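Local coordinates for MarR Like Protein, TVG0766549 (Thermoplasma volcanium, PDB 3LFK) that is of unknown function, once reported as a mechanosensitive channel but built like MarR-type transcriptional regulators with a winged helix-turn-helix, and so probably binds DNA, at residues 34-45 with 69-78. Residues are numbered along the deposited sequence; the frame is centred on the assembly and turned at random.
Sequences MSQDEVSLLLFL and VLKNLMDYGF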
# COMPACT_ATOMS: atom_id res chain seq x y z
N MET A 34 6.24 7.48 -1.01
CA MET A 34 5.69 6.84 -2.18
C MET A 34 5.08 7.91 -3.07
O MET A 34 4.62 8.96 -2.59
CB MET A 34 4.58 5.85 -1.80
CG MET A 34 5.11 4.58 -1.09
SD MET A 34 3.76 3.42 -0.83
CE MET A 34 3.00 4.12 0.67
N SER A 35 5.05 7.65 -4.37
CA SER A 35 4.41 8.60 -5.27
C SER A 35 2.91 8.26 -5.24
O SER A 35 2.53 7.21 -4.73
CB SER A 35 5.00 8.45 -6.68
OG SER A 35 5.23 7.10 -7.00
N GLN A 36 2.07 9.15 -5.78
CA GLN A 36 0.62 8.90 -5.69
C GLN A 36 0.13 7.63 -6.39
O GLN A 36 -0.80 6.96 -5.92
CB GLN A 36 -0.14 10.13 -6.19
CG GLN A 36 -1.68 10.02 -6.00
CD GLN A 36 -2.08 9.67 -4.57
OE1 GLN A 36 -1.63 10.32 -3.61
NE2 GLN A 36 -2.94 8.65 -4.41
N ASP A 37 0.76 7.28 -7.52
CA ASP A 37 0.38 6.07 -8.21
C ASP A 37 0.59 4.84 -7.31
O ASP A 37 -0.23 3.92 -7.28
CB ASP A 37 1.15 5.94 -9.54
CG ASP A 37 2.67 6.10 -9.39
OD1 ASP A 37 3.14 6.52 -8.32
OD2 ASP A 37 3.39 5.81 -10.36
N GLU A 38 1.69 4.86 -6.54
CA GLU A 38 1.99 3.76 -5.63
C GLU A 38 0.98 3.69 -4.49
O GLU A 38 0.55 2.61 -4.12
CB GLU A 38 3.43 3.92 -5.10
CG GLU A 38 4.44 3.61 -6.21
CD GLU A 38 5.84 4.16 -5.96
OE1 GLU A 38 6.11 4.73 -4.90
OE2 GLU A 38 6.66 4.00 -6.89
N VAL A 39 0.61 4.85 -3.96
CA VAL A 39 -0.36 4.90 -2.88
C VAL A 39 -1.69 4.38 -3.41
O VAL A 39 -2.34 3.56 -2.78
CB VAL A 39 -0.53 6.34 -2.37
CG1 VAL A 39 -1.62 6.39 -1.31
CG2 VAL A 39 0.77 6.84 -1.74
N SER A 40 -2.10 4.86 -4.58
CA SER A 40 -3.35 4.37 -5.18
C SER A 40 -3.37 2.84 -5.31
O SER A 40 -4.35 2.17 -4.95
CB SER A 40 -3.53 5.01 -6.56
OG SER A 40 -3.74 6.40 -6.41
N LEU A 41 -2.28 2.27 -5.82
CA LEU A 41 -2.24 0.83 -5.97
C LEU A 41 -2.26 0.10 -4.62
O LEU A 41 -2.91 -0.91 -4.47
CB LEU A 41 -1.00 0.40 -6.77
CG LEU A 41 -0.95 -1.12 -6.95
CD1 LEU A 41 -2.19 -1.66 -7.69
CD2 LEU A 41 0.31 -1.48 -7.72
N LEU A 42 -1.51 0.60 -3.65
CA LEU A 42 -1.48 -0.02 -2.33
C LEU A 42 -2.89 -0.05 -1.71
O LEU A 42 -3.30 -1.06 -1.13
CB LEU A 42 -0.51 0.76 -1.42
CG LEU A 42 -0.30 0.18 -0.02
CD1 LEU A 42 0.51 -1.08 -0.12
CD2 LEU A 42 0.44 1.21 0.85
N LEU A 43 -3.61 1.06 -1.83
CA LEU A 43 -4.97 1.12 -1.28
C LEU A 43 -5.92 0.24 -2.09
O LEU A 43 -6.86 -0.33 -1.53
CB LEU A 43 -5.47 2.58 -1.26
CG LEU A 43 -4.67 3.51 -0.35
CD1 LEU A 43 -5.31 4.90 -0.33
CD2 LEU A 43 -4.58 2.94 1.03
N PHE A 44 -5.67 0.10 -3.38
CA PHE A 44 -6.51 -0.77 -4.20
C PHE A 44 -6.34 -2.19 -3.66
O PHE A 44 -7.30 -2.93 -3.47
CB PHE A 44 -6.08 -0.67 -5.66
CG PHE A 44 -6.76 -1.66 -6.57
CD1 PHE A 44 -7.98 -1.36 -7.17
CD2 PHE A 44 -6.18 -2.90 -6.82
CE1 PHE A 44 -8.61 -2.28 -8.01
CE2 PHE A 44 -6.79 -3.83 -7.66
CZ PHE A 44 -8.01 -3.52 -8.25
N LEU A 45 -5.10 -2.61 -3.41
CA LEU A 45 -4.85 -3.94 -2.90
C LEU A 45 -5.51 -4.13 -1.53
O LEU A 45 -6.08 -5.19 -1.25
CB LEU A 45 -3.33 -4.20 -2.81
CG LEU A 45 -2.64 -4.23 -4.19
CD1 LEU A 45 -1.10 -4.23 -3.99
CD2 LEU A 45 -3.04 -5.47 -4.96
N VAL A 69 4.44 -0.13 -11.21
CA VAL A 69 4.04 0.41 -9.90
C VAL A 69 4.10 -0.72 -8.85
O VAL A 69 4.62 -0.53 -7.74
CB VAL A 69 2.61 0.99 -9.95
CG1 VAL A 69 2.27 1.64 -8.61
CG2 VAL A 69 2.50 2.06 -11.04
N LEU A 70 3.58 -1.88 -9.22
CA LEU A 70 3.58 -3.04 -8.31
C LEU A 70 5.01 -3.44 -7.95
O LEU A 70 5.28 -3.75 -6.79
CB LEU A 70 2.85 -4.22 -8.96
CG LEU A 70 2.82 -5.52 -8.13
CD1 LEU A 70 2.18 -5.29 -6.76
CD2 LEU A 70 2.03 -6.58 -8.92
N LYS A 71 5.92 -3.46 -8.93
CA LYS A 71 7.30 -3.84 -8.63
C LYS A 71 7.91 -2.91 -7.60
O LYS A 71 8.69 -3.34 -6.78
CB LYS A 71 8.17 -3.87 -9.89
CG LYS A 71 7.89 -5.10 -10.73
CD LYS A 71 8.78 -5.11 -11.98
CE LYS A 71 8.02 -5.60 -13.19
NZ LYS A 71 8.86 -5.54 -14.42
N ASN A 72 7.56 -1.62 -7.66
CA ASN A 72 8.07 -0.72 -6.62
C ASN A 72 7.51 -1.12 -5.24
O ASN A 72 8.25 -1.15 -4.25
CB ASN A 72 7.70 0.74 -6.94
CG ASN A 72 8.64 1.34 -7.95
OD1 ASN A 72 9.86 1.28 -7.77
ND2 ASN A 72 8.10 1.92 -9.01
N LEU A 73 6.22 -1.44 -5.16
CA LEU A 73 5.64 -1.85 -3.87
C LEU A 73 6.30 -3.11 -3.37
O LEU A 73 6.46 -3.28 -2.16
CB LEU A 73 4.13 -2.06 -3.98
CG LEU A 73 3.34 -0.81 -4.34
CD1 LEU A 73 1.88 -1.19 -4.36
CD2 LEU A 73 3.57 0.31 -3.34
N MET A 74 6.68 -4.00 -4.29
CA MET A 74 7.38 -5.22 -3.88
C MET A 74 8.79 -4.91 -3.38
O MET A 74 9.21 -5.46 -2.35
CB MET A 74 7.41 -6.21 -5.05
CG MET A 74 6.01 -6.65 -5.40
SD MET A 74 6.02 -7.72 -6.93
CE MET A 74 6.82 -6.88 -7.97
N ASP A 75 9.50 -4.04 -4.10
CA ASP A 75 10.84 -3.65 -3.70
C ASP A 75 10.80 -2.95 -2.33
O ASP A 75 11.69 -3.12 -1.52
CB ASP A 75 11.45 -2.68 -4.71
CG ASP A 75 11.77 -3.32 -6.04
OD1 ASP A 75 11.68 -4.56 -6.18
OD2 ASP A 75 12.09 -2.54 -6.97
N TYR A 76 9.73 -2.19 -2.05
CA TYR A 76 9.63 -1.51 -0.76
C TYR A 76 9.37 -2.46 0.40
O TYR A 76 9.54 -2.09 1.56
CB TYR A 76 8.46 -0.50 -0.74
CG TYR A 76 8.53 0.62 -1.73
CD1 TYR A 76 9.72 1.10 -2.22
CD2 TYR A 76 7.34 1.22 -2.18
CE1 TYR A 76 9.77 2.15 -3.12
CE2 TYR A 76 7.36 2.28 -3.06
CZ TYR A 76 8.56 2.75 -3.54
OH TYR A 76 8.59 3.80 -4.42
N GLY A 77 8.90 -3.66 0.09
CA GLY A 77 8.58 -4.64 1.11
C GLY A 77 7.10 -4.64 1.50
O GLY A 77 6.71 -5.22 2.51
N PHE A 78 6.27 -4.03 0.65
CA PHE A 78 4.83 -3.93 0.96
C PHE A 78 3.92 -4.94 0.30
O PHE A 78 2.75 -5.11 0.70
CB PHE A 78 4.30 -2.53 0.61
CG PHE A 78 4.96 -1.39 1.36
CD1 PHE A 78 5.63 -1.60 2.57
CD2 PHE A 78 4.89 -0.08 0.86
CE1 PHE A 78 6.22 -0.51 3.25
CE2 PHE A 78 5.46 0.99 1.52
CZ PHE A 78 6.14 0.78 2.74
O HOH W 1 5.43 3.84 -9.36
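The Tyr76 ring has Glu38 OE1 at its edge, near the ring plane, and the carbonyl O of Asn72 over one face; the Phe78 ring takes Met34 SD at its edge and Tyr76 CB over one face. These groups join helix 36-47 and the residue pair just before it to helix 66-76 and the turn after it, within a winged helix-turn-helix; helix 66-76 is probably the recognition helix of the MarR-like fold. The short helical segments cross at -80°, and 541 Å² is buried between the two sides.

Tyr76 OH donates to Glu38 OE1 at 2.7 Å, with the carboxylate plane turned 76° from the ring. Ser35 N also donates to Glu38 OE1, from the opposite face of the carboxylate, so two bonds grip one oxygen from opposite sides and probably limit rotation of the carboxylate. The Glu38 chain, extended beyond CG, lodges as a knob among Val69, Asn72, Leu73 and Tyr76.

Deeper in, Leu73 is the reciprocal knob, seated among Glu38, Leu41, Leu42 and Leu45. Leu73 CD1 lies 3.7 Å from Leu41 CD2, while Leu73 CD2 meets Met34 SD at 4.0 Å. With CG anti to the backbone N (chi1 -180°), Leu41 also carries CD2 to 3.6 Å from Leu70 N. The Met34 sulfur makes a Met-aromatic contact, 5.0 Å from the Phe78 ring centroid; Val99 and Ile103 of helix 94-116 also touch Met34.

In the first turn of helix 36-47, one water donates to both Asp37 OD2 and Glu38 OE2, the latter 2.8 Å from the water oxygen, and accepts a weak bond from Asn72 ND2.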